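Local coordinates for protein processed glycerol phosphate lipoteichoic acid synthase 2 (PDB 2W8D) that is a magnesium-binding member of the sulfatase family, built on the alpha/beta fold of the alkaline phosphatase clan, at residues A[40-45]-A[196-201]; A[36-41]-A[256-261]; A[219-224]-A[260-265]. All coordinates share one frame; numbering follows the deposited sequence.

Interaction 1: A[40-45]-A[196-201]. With MG (magnesium ion), chain C.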
ATOM      1  N   GLU A  40      -5.484  -4.247   6.162  1.00 15.91           N
ATOM      2  CA  GLU A  40      -6.253  -3.154   6.743  1.00 15.63           C
ATOM      3  C   GLU A  40      -5.707  -2.654   8.090  1.00 16.20           C
ATOM      4  O   GLU A  40      -5.561  -3.454   9.053  1.00 15.88           O
ATOM      5  CB  GLU A  40      -7.707  -3.625   6.942  1.00 15.86           C
ATOM      6  CG  GLU A  40      -8.705  -2.564   7.383  1.00 15.20           C
ATOM      7  CD  GLU A  40      -8.609  -1.256   6.607  1.00 16.12           C
ATOM      8  OE1 GLU A  40      -8.849  -1.243   5.365  1.00 14.09           O
ATOM      9  OE2 GLU A  40      -8.277  -0.227   7.253  1.00 15.86           O
ATOM     10  N   SER A  41      -5.440  -1.340   8.153  1.00 15.80           N
ATOM     11  CA  SER A  41      -5.138  -0.628   9.407  1.00 15.92           C
ATOM     12  C   SER A  41      -3.948  -1.206  10.177  1.00 16.65           C
ATOM     13  O   SER A  41      -3.827  -0.983  11.378  1.00 16.28           O
ATOM     14  CB  SER A  41      -6.359  -0.633  10.325  1.00 15.43           C
ATOM     15  OG  SER A  41      -7.433   0.133   9.807  1.00 16.03           O
ATOM     16  N   LEU A  42      -3.088  -1.957   9.483  1.00 17.29           N
ATOM     17  CA  LEU A  42      -1.948  -2.631  10.115  1.00 17.65           C
ATOM     18  C   LEU A  42      -0.664  -1.777  10.129  1.00 17.84           C
ATOM     19  O   LEU A  42      -0.142  -1.392   9.077  1.00 18.84           O
ATOM     20  CB  LEU A  42      -1.695  -3.965   9.425  1.00 16.83           C
ATOM     21  CG  LEU A  42      -0.728  -4.841  10.233  1.00 19.38           C
ATOM     22  CD1 LEU A  42      -1.374  -5.309  11.544  1.00 18.50           C
ATOM     23  CD2 LEU A  42      -0.215  -6.021   9.406  1.00 18.32           C
ATOM     24  N   GLN A  43      -0.168  -1.475  11.318  1.00 17.30           N
ATOM     25  CA  GLN A  43       1.036  -0.604  11.481  1.00 16.28           C
ATOM     26  C   GLN A  43       2.250  -1.477  11.794  1.00 15.94           C
ATOM     27  O   GLN A  43       2.115  -2.543  12.377  1.00 14.08           O
ATOM     28  CB  GLN A  43       0.817   0.434  12.604  1.00 15.17           C
ATOM     29  CG  GLN A  43      -0.301   1.446  12.285  1.00 15.92           C
ATOM     30  CD  GLN A  43      -0.726   2.324  13.458  1.00 18.32           C
ATOM     31  OE1 GLN A  43       0.077   3.111  14.007  1.00 18.28           O
ATOM     32  NE2 GLN A  43      -1.997   2.226  13.829  1.00 13.03           N
ATOM     33  N   SER A  44       3.431  -0.986  11.448  1.00 16.34           N
ATOM     34  CA  SER A  44       4.668  -1.719  11.619  1.00 16.42           C
ATOM     35  C   SER A  44       5.007  -2.028  13.078  1.00 16.44           C
ATOM     36  O   SER A  44       5.706  -2.991  13.323  1.00 16.67           O
ATOM     37  CB  SER A  44       5.840  -0.957  10.972  1.00 16.59           C
ATOM     38  OG  SER A  44       5.763  -0.961   9.539  1.00 17.51           O
ATOM     39  N   PHE A  45       4.541  -1.232  14.043  1.00 15.84           N
ATOM     40  CA  PHE A  45       4.858  -1.547  15.445  1.00 15.80           C
ATOM     41  C   PHE A  45       4.380  -2.934  15.886  1.00 15.61           C
ATOM     42  O   PHE A  45       4.954  -3.513  16.802  1.00 16.55           O
ATOM     43  CB  PHE A  45       4.389  -0.468  16.439  1.00 15.06           C
ATOM     44  CG  PHE A  45       2.929  -0.539  16.778  1.00 14.43           C
ATOM     45  CD1 PHE A  45       2.487  -1.311  17.828  1.00 14.73           C
ATOM     46  CD2 PHE A  45       1.997   0.182  16.048  1.00 13.88           C
ATOM     47  CE1 PHE A  45       1.109  -1.381  18.125  1.00 17.09           C
ATOM     48  CE2 PHE A  45       0.657   0.138  16.355  1.00 15.55           C
ATOM     49  CZ  PHE A  45       0.206  -0.666  17.378  1.00 15.05           C
ATOM     50  N   LEU A 196     -10.725  -6.611   5.108  1.00 17.84           N
ATOM     51  CA  LEU A 196     -11.765  -5.843   5.803  1.00 17.64           C
ATOM     52  C   LEU A 196     -11.775  -5.939   7.327  1.00 18.06           C
ATOM     53  O   LEU A 196     -12.267  -5.011   7.994  1.00 18.65           O
ATOM     54  CB  LEU A 196     -13.138  -6.364   5.370  1.00 17.32           C
ATOM     55  CG  LEU A 196     -13.689  -5.664   4.138  1.00 19.45           C
ATOM     56  CD1 LEU A 196     -15.006  -6.264   3.705  1.00 18.01           C
ATOM     57  CD2 LEU A 196     -13.773  -4.132   4.376  1.00 18.98           C
ATOM     58  N   SER A 197     -11.329  -7.080   7.863  1.00 17.64           N
ATOM     59  CA  SER A 197     -11.586  -7.466   9.236  1.00 17.81           C
ATOM     60  C   SER A 197     -10.882  -6.580  10.275  1.00 18.66           C
ATOM     61  O   SER A 197     -11.441  -6.346  11.329  1.00 18.48           O
ATOM     62  CB  SER A 197     -11.195  -8.936   9.466  1.00 18.34           C
ATOM     63  OG  SER A 197     -12.198  -9.856   9.014  1.00 19.79           O
ATOM     64  N   ASN A 198      -9.679  -6.078   9.988  1.00 18.38           N
ATOM     65  CA  ASN A 198      -8.975  -5.258  10.984  1.00 19.61           C
ATOM     66  C   ASN A 198      -9.384  -3.774  10.916  1.00 20.34           C
ATOM     67  O   ASN A 198      -8.520  -2.891  10.802  1.00 20.30           O
ATOM     68  CB  ASN A 198      -7.448  -5.419  10.864  1.00 18.71           C
ATOM     69  CG  ASN A 198      -6.711  -4.951  12.093  1.00 20.14           C
ATOM     70  OD1 ASN A 198      -7.121  -5.253  13.228  1.00 20.51           O
ATOM     71  ND2 ASN A 198      -5.605  -4.223  11.890  1.00 17.01           N
ATOM     72  N   HIS A 199     -10.697  -3.520  10.962  1.00 21.02           N
ATOM     73  CA  HIS A 199     -11.274  -2.166  10.868  1.00 21.44           C
ATOM     74  C   HIS A 199     -11.614  -1.650  12.242  1.00 20.74           C
ATOM     75  O   HIS A 199     -12.076  -2.417  13.082  1.00 20.24           O
ATOM     76  CB  HIS A 199     -12.553  -2.156  10.013  1.00 22.65           C
ATOM     77  CG  HIS A 199     -12.374  -1.529   8.659  1.00 27.24           C
ATOM     78  ND1 HIS A 199     -12.583  -2.220   7.479  1.00 30.65           N
ATOM     79  CD2 HIS A 199     -11.983  -0.278   8.297  1.00 30.27           C
ATOM     80  CE1 HIS A 199     -12.352  -1.418   6.453  1.00 32.13           C
ATOM     81  NE2 HIS A 199     -11.983  -0.237   6.921  1.00 31.93           N
ATOM     82  N   PHE A 200     -11.328  -0.356  12.489  1.00 20.30           N
ATOM     83  CA  PHE A 200     -11.770   0.351  13.695  1.00 19.10           C
ATOM     84  C   PHE A 200     -13.261   0.071  13.969  1.00 19.09           C
ATOM     85  O   PHE A 200     -14.031   0.028  13.033  1.00 19.35           O
ATOM     86  CB  PHE A 200     -11.589   1.845  13.433  1.00 19.24           C
ATOM     87  CG  PHE A 200     -11.903   2.709  14.606  1.00 19.50           C
ATOM     88  CD1 PHE A 200     -10.884   3.098  15.489  1.00 17.68           C
ATOM     89  CD2 PHE A 200     -13.229   3.139  14.845  1.00 18.96           C
ATOM     90  CE1 PHE A 200     -11.179   3.913  16.607  1.00 19.84           C
ATOM     91  CE2 PHE A 200     -13.534   3.948  15.967  1.00 18.75           C
ATOM     92  CZ  PHE A 200     -12.505   4.344  16.840  1.00 19.28           C
ATOM     93  N   PRO A 201     -13.681  -0.114  15.236  1.00 19.10           N
ATOM     94  CA  PRO A 201     -12.991  -0.142  16.539  1.00 20.10           C
ATOM     95  C   PRO A 201     -12.320  -1.486  16.881  1.00 21.06           C
ATOM     96  O   PRO A 201     -11.950  -1.675  18.019  1.00 20.38           O
ATOM     97  CB  PRO A 201     -14.129   0.116  17.534  1.00 19.46           C
ATOM     98  CG  PRO A 201     -15.291  -0.625  16.906  1.00 20.14           C
ATOM     99  CD  PRO A 201     -15.127  -0.315  15.403  1.00 19.46           C
TER
HETATM  100 MG    MG C1636      -8.241   0.905   5.512  1.00 14.90          MG
HETATM  101  O   HOH W   1      -9.681   0.974  10.908  1.00 26.66           O

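Interaction 2: A[36-41]-A[256-261]. With MG (magnesium ion), chain C.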
ATOM      1  N   TYR A  36      -1.496  -8.405  -5.021  1.00 12.75           N
ATOM      2  CA  TYR A  36      -1.366  -7.417  -3.975  1.00 13.54           C
ATOM      3  C   TYR A  36      -2.326  -7.804  -2.871  1.00 13.14           C
ATOM      4  O   TYR A  36      -3.443  -8.264  -3.155  1.00 14.85           O
ATOM      5  CB  TYR A  36      -1.749  -6.009  -4.482  1.00 13.92           C
ATOM      6  CG  TYR A  36      -0.658  -5.191  -5.088  1.00 15.05           C
ATOM      7  CD1 TYR A  36      -0.343  -5.294  -6.437  1.00 16.86           C
ATOM      8  CD2 TYR A  36       0.011  -4.234  -4.329  1.00 20.33           C
ATOM      9  CE1 TYR A  36       0.643  -4.486  -7.024  1.00 18.29           C
ATOM     10  CE2 TYR A  36       1.004  -3.418  -4.900  1.00 21.39           C
ATOM     11  CZ  TYR A  36       1.310  -3.564  -6.252  1.00 21.89           C
ATOM     12  OH  TYR A  36       2.284  -2.771  -6.807  1.00 24.55           O
ATOM     13  N   VAL A  37      -1.917  -7.582  -1.630  1.00 12.87           N
ATOM     14  CA  VAL A  37      -2.797  -7.684  -0.462  1.00 12.62           C
ATOM     15  C   VAL A  37      -2.716  -6.428   0.387  1.00 13.71           C
ATOM     16  O   VAL A  37      -1.651  -6.081   0.877  1.00 14.77           O
ATOM     17  CB  VAL A  37      -2.450  -8.868   0.462  1.00 12.54           C
ATOM     18  CG1 VAL A  37      -3.472  -8.947   1.582  1.00  9.34           C
ATOM     19  CG2 VAL A  37      -2.377 -10.188  -0.358  1.00  8.10           C
ATOM     20  N   SER A  38      -3.845  -5.748   0.541  1.00 14.08           N
ATOM     21  CA  SER A  38      -3.952  -4.603   1.409  1.00 14.58           C
ATOM     22  C   SER A  38      -4.349  -5.076   2.795  1.00 15.10           C
ATOM     23  O   SER A  38      -5.460  -5.570   2.992  1.00 15.73           O
ATOM     24  CB  SER A  38      -5.012  -3.641   0.850  1.00 13.97           C
ATOM     25  OG  SER A  38      -5.419  -2.682   1.810  1.00 16.48           O
ATOM     26  N   LEU A  39      -3.430  -4.911   3.751  1.00 16.30           N
ATOM     27  CA  LEU A  39      -3.575  -5.323   5.162  1.00 15.85           C
ATOM     28  C   LEU A  39      -4.174  -4.196   5.965  1.00 16.30           C
ATOM     29  O   LEU A  39      -3.457  -3.273   6.392  1.00 18.00           O
ATOM     30  CB  LEU A  39      -2.203  -5.642   5.728  1.00 15.62           C
ATOM     31  CG  LEU A  39      -1.420  -6.715   4.972  1.00 17.61           C
ATOM     32  CD1 LEU A  39      -0.015  -6.860   5.501  1.00 15.04           C
ATOM     33  CD2 LEU A  39      -2.137  -8.060   5.039  1.00 17.16           C
ATOM     34  N   GLU A  40      -5.484  -4.247   6.162  1.00 15.91           N
ATOM     35  CA  GLU A  40      -6.253  -3.154   6.743  1.00 15.63           C
ATOM     36  C   GLU A  40      -5.707  -2.654   8.090  1.00 16.20           C
ATOM     37  O   GLU A  40      -5.561  -3.454   9.053  1.00 15.88           O
ATOM     38  CB  GLU A  40      -7.707  -3.625   6.942  1.00 15.86           C
ATOM     39  CG  GLU A  40      -8.705  -2.564   7.383  1.00 15.20           C
ATOM     40  CD  GLU A  40      -8.609  -1.256   6.607  1.00 16.12           C
ATOM     41  OE1 GLU A  40      -8.849  -1.243   5.365  1.00 14.09           O
ATOM     42  OE2 GLU A  40      -8.277  -0.227   7.253  1.00 15.86           O
ATOM     43  N   SER A  41      -5.440  -1.340   8.153  1.00 15.80           N
ATOM     44  CA  SER A  41      -5.138  -0.628   9.407  1.00 15.92           C
ATOM     45  C   SER A  41      -3.948  -1.206  10.177  1.00 16.65           C
ATOM     46  O   SER A  41      -3.827  -0.983  11.378  1.00 16.28           O
ATOM     47  CB  SER A  41      -6.359  -0.633  10.325  1.00 15.43           C
ATOM     48  OG  SER A  41      -7.433   0.133   9.807  1.00 16.03           O
ATOM     49  N   TYR A 256       0.866  -4.866   1.994  1.00 15.51           N
ATOM     50  CA  TYR A 256       1.107  -3.602   2.672  1.00 15.32           C
ATOM     51  C   TYR A 256      -0.006  -3.221   3.640  1.00 15.16           C
ATOM     52  O   TYR A 256      -1.208  -3.373   3.332  1.00 13.91           O
ATOM     53  CB  TYR A 256       1.255  -2.492   1.621  1.00 14.73           C
ATOM     54  CG  TYR A 256       0.018  -2.263   0.802  1.00 15.81           C
ATOM     55  CD1 TYR A 256      -0.860  -1.246   1.133  1.00 16.55           C
ATOM     56  CD2 TYR A 256      -0.266  -3.042  -0.324  1.00 14.11           C
ATOM     57  CE1 TYR A 256      -2.032  -1.023   0.402  1.00 16.35           C
ATOM     58  CE2 TYR A 256      -1.445  -2.842  -1.060  1.00 16.44           C
ATOM     59  CZ  TYR A 256      -2.312  -1.809  -0.709  1.00 18.84           C
ATOM     60  OH  TYR A 256      -3.466  -1.522  -1.436  1.00 16.01           O
ATOM     61  N   GLY A 257       0.386  -2.649   4.779  1.00 14.86           N
ATOM     62  CA  GLY A 257      -0.606  -2.003   5.632  1.00 15.54           C
ATOM     63  C   GLY A 257      -1.078  -0.762   4.889  1.00 16.18           C
ATOM     64  O   GLY A 257      -0.255  -0.061   4.289  1.00 16.18           O
ATOM     65  N   ASP A 258      -2.382  -0.482   4.895  1.00 16.51           N
ATOM     66  CA  ASP A 258      -2.868   0.666   4.075  1.00 17.08           C
ATOM     67  C   ASP A 258      -2.675   2.053   4.742  1.00 16.90           C
ATOM     68  O   ASP A 258      -2.373   3.040   4.062  1.00 16.73           O
ATOM     69  CB  ASP A 258      -4.296   0.433   3.546  1.00 16.34           C
ATOM     70  CG  ASP A 258      -5.324   0.250   4.654  1.00 17.93           C
ATOM     71  OD1 ASP A 258      -4.942   0.009   5.829  1.00 18.75           O
ATOM     72  OD2 ASP A 258      -6.534   0.390   4.358  1.00 17.02           O
ATOM     73  N   HIS A 259      -2.788   2.122   6.075  1.00 17.14           N
ATOM     74  CA  HIS A 259      -2.608   3.399   6.790  1.00 17.36           C
ATOM     75  C   HIS A 259      -2.687   3.083   8.252  1.00 18.06           C
ATOM     76  O   HIS A 259      -2.881   1.914   8.587  1.00 18.18           O
ATOM     77  CB  HIS A 259      -3.756   4.361   6.423  1.00 16.60           C
ATOM     78  CG  HIS A 259      -5.092   3.699   6.516  1.00 16.86           C
ATOM     79  ND1 HIS A 259      -5.734   3.474   7.728  1.00 14.06           N
ATOM     80  CD2 HIS A 259      -5.856   3.117   5.561  1.00 10.23           C
ATOM     81  CE1 HIS A 259      -6.866   2.835   7.501  1.00 14.33           C
ATOM     82  NE2 HIS A 259      -6.959   2.593   6.196  1.00 14.96           N
ATOM     83  N   TYR A 260      -2.608   4.091   9.135  1.00 17.42           N
ATOM     84  CA  TYR A 260      -2.638   3.761  10.569  1.00 17.81           C
ATOM     85  C   TYR A 260      -3.997   3.264  10.973  1.00 17.24           C
ATOM     86  O   TYR A 260      -4.982   3.674  10.405  1.00 18.00           O
ATOM     87  CB  TYR A 260      -2.249   4.953  11.469  1.00 17.82           C
ATOM     88  CG  TYR A 260      -3.221   6.106  11.351  1.00 19.07           C
ATOM     89  CD1 TYR A 260      -4.299   6.195  12.204  1.00 22.42           C
ATOM     90  CD2 TYR A 260      -3.096   7.066  10.333  1.00 23.37           C
ATOM     91  CE1 TYR A 260      -5.218   7.258  12.116  1.00 26.17           C
ATOM     92  CE2 TYR A 260      -4.028   8.143  10.208  1.00 27.47           C
ATOM     93  CZ  TYR A 260      -5.079   8.207  11.130  1.00 28.19           C
ATOM     94  OH  TYR A 260      -6.009   9.177  11.090  1.00 31.60           O
ATOM     95  N   GLY A 261      -4.054   2.412  11.986  1.00 17.20           N
ATOM     96  CA  GLY A 261      -5.323   2.049  12.580  1.00 17.01           C
ATOM     97  C   GLY A 261      -5.598   2.824  13.866  1.00 17.75           C
ATOM     98  O   GLY A 261      -6.762   3.067  14.221  1.00 17.72           O
TER
HETATM   99 MG    MG C1636      -8.241   0.905   5.512  1.00 14.90          MG
HETATM  100  O   HOH W   2      -5.372  -0.331   0.332  1.00 18.97           O

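Interaction 3: A[219-224]-A[260-265]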
ATOM      1  N   SER A 219     -10.150   0.216  25.017  1.00 20.41           N
ATOM      2  CA  SER A 219     -10.666  -0.975  24.404  1.00 19.89           C
ATOM      3  C   SER A 219     -10.468  -0.966  22.908  1.00 20.09           C
ATOM      4  O   SER A 219     -10.390  -2.026  22.293  1.00 21.29           O
ATOM      5  CB  SER A 219     -12.139  -1.153  24.768  1.00 20.22           C
ATOM      6  OG  SER A 219     -12.964  -0.253  24.060  1.00 19.29           O
ATOM      7  N   VAL A 220     -10.378   0.213  22.296  1.00 19.43           N
ATOM      8  CA  VAL A 220      -9.991   0.268  20.888  1.00 18.35           C
ATOM      9  C   VAL A 220      -8.588  -0.344  20.662  1.00 17.37           C
ATOM     10  O   VAL A 220      -8.394  -1.203  19.783  1.00 17.20           O
ATOM     11  CB  VAL A 220     -10.097   1.714  20.328  1.00 18.86           C
ATOM     12  CG1 VAL A 220      -9.434   1.844  18.957  1.00 17.79           C
ATOM     13  CG2 VAL A 220     -11.572   2.113  20.216  1.00 19.94           C
ATOM     14  N   VAL A 221      -7.636   0.102  21.470  1.00 15.70           N
ATOM     15  CA  VAL A 221      -6.253  -0.368  21.436  1.00 14.74           C
ATOM     16  C   VAL A 221      -6.144  -1.814  21.929  1.00 14.11           C
ATOM     17  O   VAL A 221      -5.418  -2.587  21.347  1.00 13.52           O
ATOM     18  CB  VAL A 221      -5.333   0.518  22.312  1.00 14.55           C
ATOM     19  CG1 VAL A 221      -3.964  -0.171  22.566  1.00 12.54           C
ATOM     20  CG2 VAL A 221      -5.190   1.932  21.710  1.00 14.93           C
ATOM     21  N   ASP A 222      -6.838  -2.149  23.007  1.00 14.23           N
ATOM     22  CA  ASP A 222      -6.909  -3.531  23.501  1.00 16.29           C
ATOM     23  C   ASP A 222      -7.343  -4.532  22.437  1.00 16.40           C
ATOM     24  O   ASP A 222      -6.773  -5.613  22.368  1.00 16.82           O
ATOM     25  CB  ASP A 222      -7.838  -3.672  24.720  1.00 16.20           C
ATOM     26  CG  ASP A 222      -7.273  -3.005  25.975  1.00 18.11           C
ATOM     27  OD1 ASP A 222      -6.109  -2.544  25.961  1.00 19.05           O
ATOM     28  OD2 ASP A 222      -8.003  -2.937  26.992  1.00 22.03           O
ATOM     29  N   ASN A 223      -8.322  -4.158  21.604  1.00 16.81           N
ATOM     30  CA  ASN A 223      -8.933  -5.086  20.636  1.00 16.74           C
ATOM     31  C   ASN A 223      -8.191  -5.104  19.310  1.00 16.47           C
ATOM     32  O   ASN A 223      -8.348  -6.024  18.491  1.00 17.24           O
ATOM     33  CB  ASN A 223     -10.401  -4.733  20.401  1.00 16.74           C
ATOM     34  CG  ASN A 223     -11.268  -5.027  21.610  1.00 18.40           C
ATOM     35  OD1 ASN A 223     -10.876  -5.754  22.523  1.00 19.53           O
ATOM     36  ND2 ASN A 223     -12.446  -4.446  21.629  1.00 19.91           N
ATOM     37  N   TYR A 224      -7.385  -4.073  19.092  1.00 15.73           N
ATOM     38  CA  TYR A 224      -6.534  -4.030  17.924  1.00 14.49           C
ATOM     39  C   TYR A 224      -5.753  -5.349  17.779  1.00 14.05           C
ATOM     40  O   TYR A 224      -5.680  -5.899  16.696  1.00 12.85           O
ATOM     41  CB  TYR A 224      -5.567  -2.868  18.062  1.00 14.15           C
ATOM     42  CG  TYR A 224      -4.759  -2.602  16.826  1.00 15.85           C
ATOM     43  CD1 TYR A 224      -5.365  -2.133  15.645  1.00 14.21           C
ATOM     44  CD2 TYR A 224      -3.386  -2.818  16.824  1.00 15.78           C
ATOM     45  CE1 TYR A 224      -4.603  -1.891  14.503  1.00 15.89           C
ATOM     46  CE2 TYR A 224      -2.614  -2.570  15.685  1.00 16.88           C
ATOM     47  CZ  TYR A 224      -3.213  -2.098  14.538  1.00 16.66           C
ATOM     48  OH  TYR A 224      -2.411  -1.837  13.449  1.00 12.96           O
ATOM     49  N   TYR A 260      -2.608   4.091   9.135  1.00 17.42           N
ATOM     50  CA  TYR A 260      -2.638   3.761  10.569  1.00 17.81           C
ATOM     51  C   TYR A 260      -3.997   3.264  10.973  1.00 17.24           C
ATOM     52  O   TYR A 260      -4.982   3.674  10.405  1.00 18.00           O
ATOM     53  CB  TYR A 260      -2.249   4.953  11.469  1.00 17.82           C
ATOM     54  CG  TYR A 260      -3.221   6.106  11.351  1.00 19.07           C
ATOM     55  CD1 TYR A 260      -4.299   6.195  12.204  1.00 22.42           C
ATOM     56  CD2 TYR A 260      -3.096   7.066  10.333  1.00 23.37           C
ATOM     57  CE1 TYR A 260      -5.218   7.258  12.116  1.00 26.17           C
ATOM     58  CE2 TYR A 260      -4.028   8.143  10.208  1.00 27.47           C
ATOM     59  CZ  TYR A 260      -5.079   8.207  11.130  1.00 28.19           C
ATOM     60  OH  TYR A 260      -6.009   9.177  11.090  1.00 31.60           O
ATOM     61  N   GLY A 261      -4.054   2.412  11.986  1.00 17.20           N
ATOM     62  CA  GLY A 261      -5.323   2.049  12.580  1.00 17.01           C
ATOM     63  C   GLY A 261      -5.598   2.824  13.866  1.00 17.75           C
ATOM     64  O   GLY A 261      -6.762   3.067  14.221  1.00 17.72           O
ATOM     65  N   ILE A 262      -4.532   3.191  14.579  1.00 17.59           N
ATOM     66  CA  ILE A 262      -4.663   3.853  15.871  1.00 17.08           C
ATOM     67  C   ILE A 262      -4.278   5.344  15.776  1.00 17.39           C
ATOM     68  O   ILE A 262      -3.085   5.678  15.689  1.00 16.95           O
ATOM     69  CB  ILE A 262      -3.765   3.174  16.936  1.00 17.53           C
ATOM     70  CG1 ILE A 262      -3.920   1.638  16.924  1.00 15.47           C
ATOM     71  CG2 ILE A 262      -4.066   3.765  18.326  1.00 14.97           C
ATOM     72  CD1 ILE A 262      -5.348   1.179  17.246  1.00 13.09           C
ATOM     73  N   SER A 263      -5.269   6.231  15.850  1.00 17.07           N
ATOM     74  CA  SER A 263      -5.007   7.676  15.825  1.00 16.91           C
ATOM     75  C   SER A 263      -4.470   8.246  17.155  1.00 17.16           C
ATOM     76  O   SER A 263      -4.280   7.517  18.145  1.00 17.55           O
ATOM     77  CB  SER A 263      -6.254   8.421  15.387  1.00 16.43           C
ATOM     78  OG  SER A 263      -7.213   8.437  16.413  1.00 17.37           O
ATOM     79  N   GLU A 264      -4.234   9.559  17.162  1.00 17.32           N
ATOM     80  CA  GLU A 264      -3.802  10.318  18.352  1.00 17.14           C
ATOM     81  C   GLU A 264      -4.841  10.448  19.470  1.00 16.26           C
ATOM     82  O   GLU A 264      -4.486  10.793  20.583  1.00 16.40           O
ATOM     83  CB  GLU A 264      -3.230  11.671  17.926  1.00 18.79           C
ATOM     84  CG  GLU A 264      -1.914  11.532  17.096  1.00 21.87           C
ATOM     85  CD  GLU A 264      -1.048  12.803  17.136  1.00 32.40           C
ATOM     86  OE1 GLU A 264      -0.965  13.503  16.086  1.00 32.33           O
ATOM     87  OE2 GLU A 264      -0.449  13.103  18.220  1.00 36.33           O
ATOM     88  N   ASN A 265      -6.106  10.105  19.200  1.00 15.85           N
ATOM     89  CA  ASN A 265      -7.140  10.006  20.249  1.00 15.73           C
ATOM     90  C   ASN A 265      -6.835   8.925  21.307  1.00 15.48           C
ATOM     91  O   ASN A 265      -7.419   8.937  22.417  1.00 15.68           O
ATOM     92  CB  ASN A 265      -8.541   9.726  19.657  1.00 15.82           C
ATOM     93  CG  ASN A 265      -9.030  10.811  18.683  1.00 15.52           C
ATOM     94  OD1 ASN A 265      -9.722  10.502  17.717  1.00 16.65           O
ATOM     95  ND2 ASN A 265      -8.695  12.064  18.943  1.00 12.63           N
TER

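Interaction 1: A[40-45]-A[196-201]
Glu40 lies flat against the imidazole of His199, and this stack is the close-packed heart of the contact between the two loops. The carboxylate and ring planes are only 12° apart; Glu40 CD sits over the rim of one face, 3.5 Å from His199 NE2, while Glu40 CG comes over the middle of the ring, 3.8 Å from its centroid, in a CH-pi contact. The Glu40 chain leaves with CG anti to the backbone N (chi1 -173°) and then bends at chi2, which turns both carboxylate oxygens onto the magnesium ion, OE1 at 2.2 Å and OE2 at 2.1 Å. A second tight point is the backbone of Glu40: Asn198 ND2 donates to Glu40 O at 2.9 Å, lying in the carbonyl plane, and Glu40 O lies close to the Asn198 amide plane. The other end of that amide, OD1, is held by Ser227 of helix 219-244, so its orientation is set from two sides. Beside it, Ser41 CB packs against Asn198 O.

Packing thins out toward Phe200, where the loop reaches the surface and direct contact gives way to water. One water donates to Ser41 OG and accepts from Phe200 N, bridging the segments. The same Ser41 hydroxyl donates to Glu40 OE2 at 2.7 Å, using the anti lone pair of that oxygen.

His199 is steadied by a bond from ND1 to Leu196 O, and its NE2 is hydrogen-bonded to a phosphate oxygen of the phosphothreonine at position 84, which also binds the magnesium ion, as Glu40 does. The chemistry thus couples a bidentate magnesium ligand to a second shell: Ser41 and the His199 ring restrict how the carboxylate can turn, and the ring reaches on to the phosphate beside the ion.

Interaction 2: A[36-41]-A[256-261]
Tyr256 and its neighbours on strand 33-39 form a short parallel ladder: Tyr256 N donates to Val37 O at 3.0 Å, and Leu39 N returns a bond to Tyr256 O at 2.7 Å. Ser38, between Val37 and Leu39, lays its CA over one face of the Tyr256 ring, while a water joins Ser38 OG to Tyr256 OH. On the other side of the sheet Leu39 packs against helix 219-244. Past Gly257 the ladder fades, with Asp258 N making only a weak bond to Leu39 O, and the chains turn to metal binding.

Asp258 shows the change atom by atom. Its CB lies 3.7 Å from Ser38 OG. CG is placed between the backbone N and the carbonyl carbon (chi1 60°), which directs the carboxylate across to the other strand's end. There OD1 accepts from Ser41 N at 2.7 Å, met on the syn side and somewhat out of the carboxylate plane. OD2 binds the magnesium ion at 2.1 Å and sits 3.0 Å from Glu40 OE1, a closeness explained by the shared metal; the two carboxylates are turned nearly perpendicular, 80° apart.

His259 adds NE2 to the ion at 2.2 Å. Its ND1 donates to Tyr260 O, which limits rotation of the ring and points the other nitrogen at the metal. Two adjacent parallel strands therefore deliver their ligands at their C-terminal ends, as in relatives of this clan, and the magnesium charge probably offsets the mutual repulsion of the two carboxylates, while the bond from Ser41 N keeps Asp258 aimed.

Interaction 3: A[219-224]-A[260-265]
Ile262 inserts its branched side chain between Tyr224 and Val221 on the first turns of helix 219-244, and almost all of the contact is apolar.

The CH-pi part joins Ile262 to the ring of Tyr224. A chi1 of -172° carries that ring away from the helix backbone N and out over the loop, where it presents one face to Ile262. The CH-pi partner is Ile262 CD1, 4.1 Å from the centroid of the Tyr224 ring and 28° off its normal; it bends back toward the root of the ring, coming 3.7 Å from Tyr224 CD1 and 3.8 Å from Tyr224 CG. Ile262 CG1 lies above the ring centre, 4.1 Å from its plane. Farther along the ring, the CA of Gly261 approaches Tyr224 CE1 more loosely, at 4.4 Å.

The aliphatic part brings in CG2, the other branch of Ile262, which meets Val221 CG2 at 4.0 Å, the two side chains crossing at about a right angle. The CD1 end of Ile262 also lies near Val220 CG1, a loose 4.5 Å away. Val221 also rests on Ala269 and Val273, and Ile262 on Met270, all in helix 267-273, so the loop and the helix that follows it cover this corner of helix 219-244 together.

No hydrogen bond crosses between the segments. Tyr224 OH is hydrogen-bonded to Ser41 O and to Gln43 N, in the loop after strand 33-39, and Phe202 meets the Tyr224 ring edge-to-face.

Tyr224 is thus two-natured: its ring face buries Ile262 without directional bonds, whereas its hydroxyl ties the start of the helix to the backbone just past the metal ligand Glu40.

Interaction 2 lies deepest, its centre about 6 Å from that of the chain, where strand pairing passes into metal coordination. Interaction 1 shares Glu40 and Ser41 with it and touches the same ion, but joins loops: its one direct hydrogen bond runs from side chain to backbone, beside a stack of carboxylate on imidazole, and one edge runs out to water. Interaction 3, its centre about 20 Å from that of the chain, is apolar packing of a helix start on a loop, although it shares Tyr260 and Gly261 with interaction 2. Tyr224 OH, bonded to Ser41 O, connects 219-224 to both other contacts. All three are buried; the outermost replaces ligation with hydrocarbon contact.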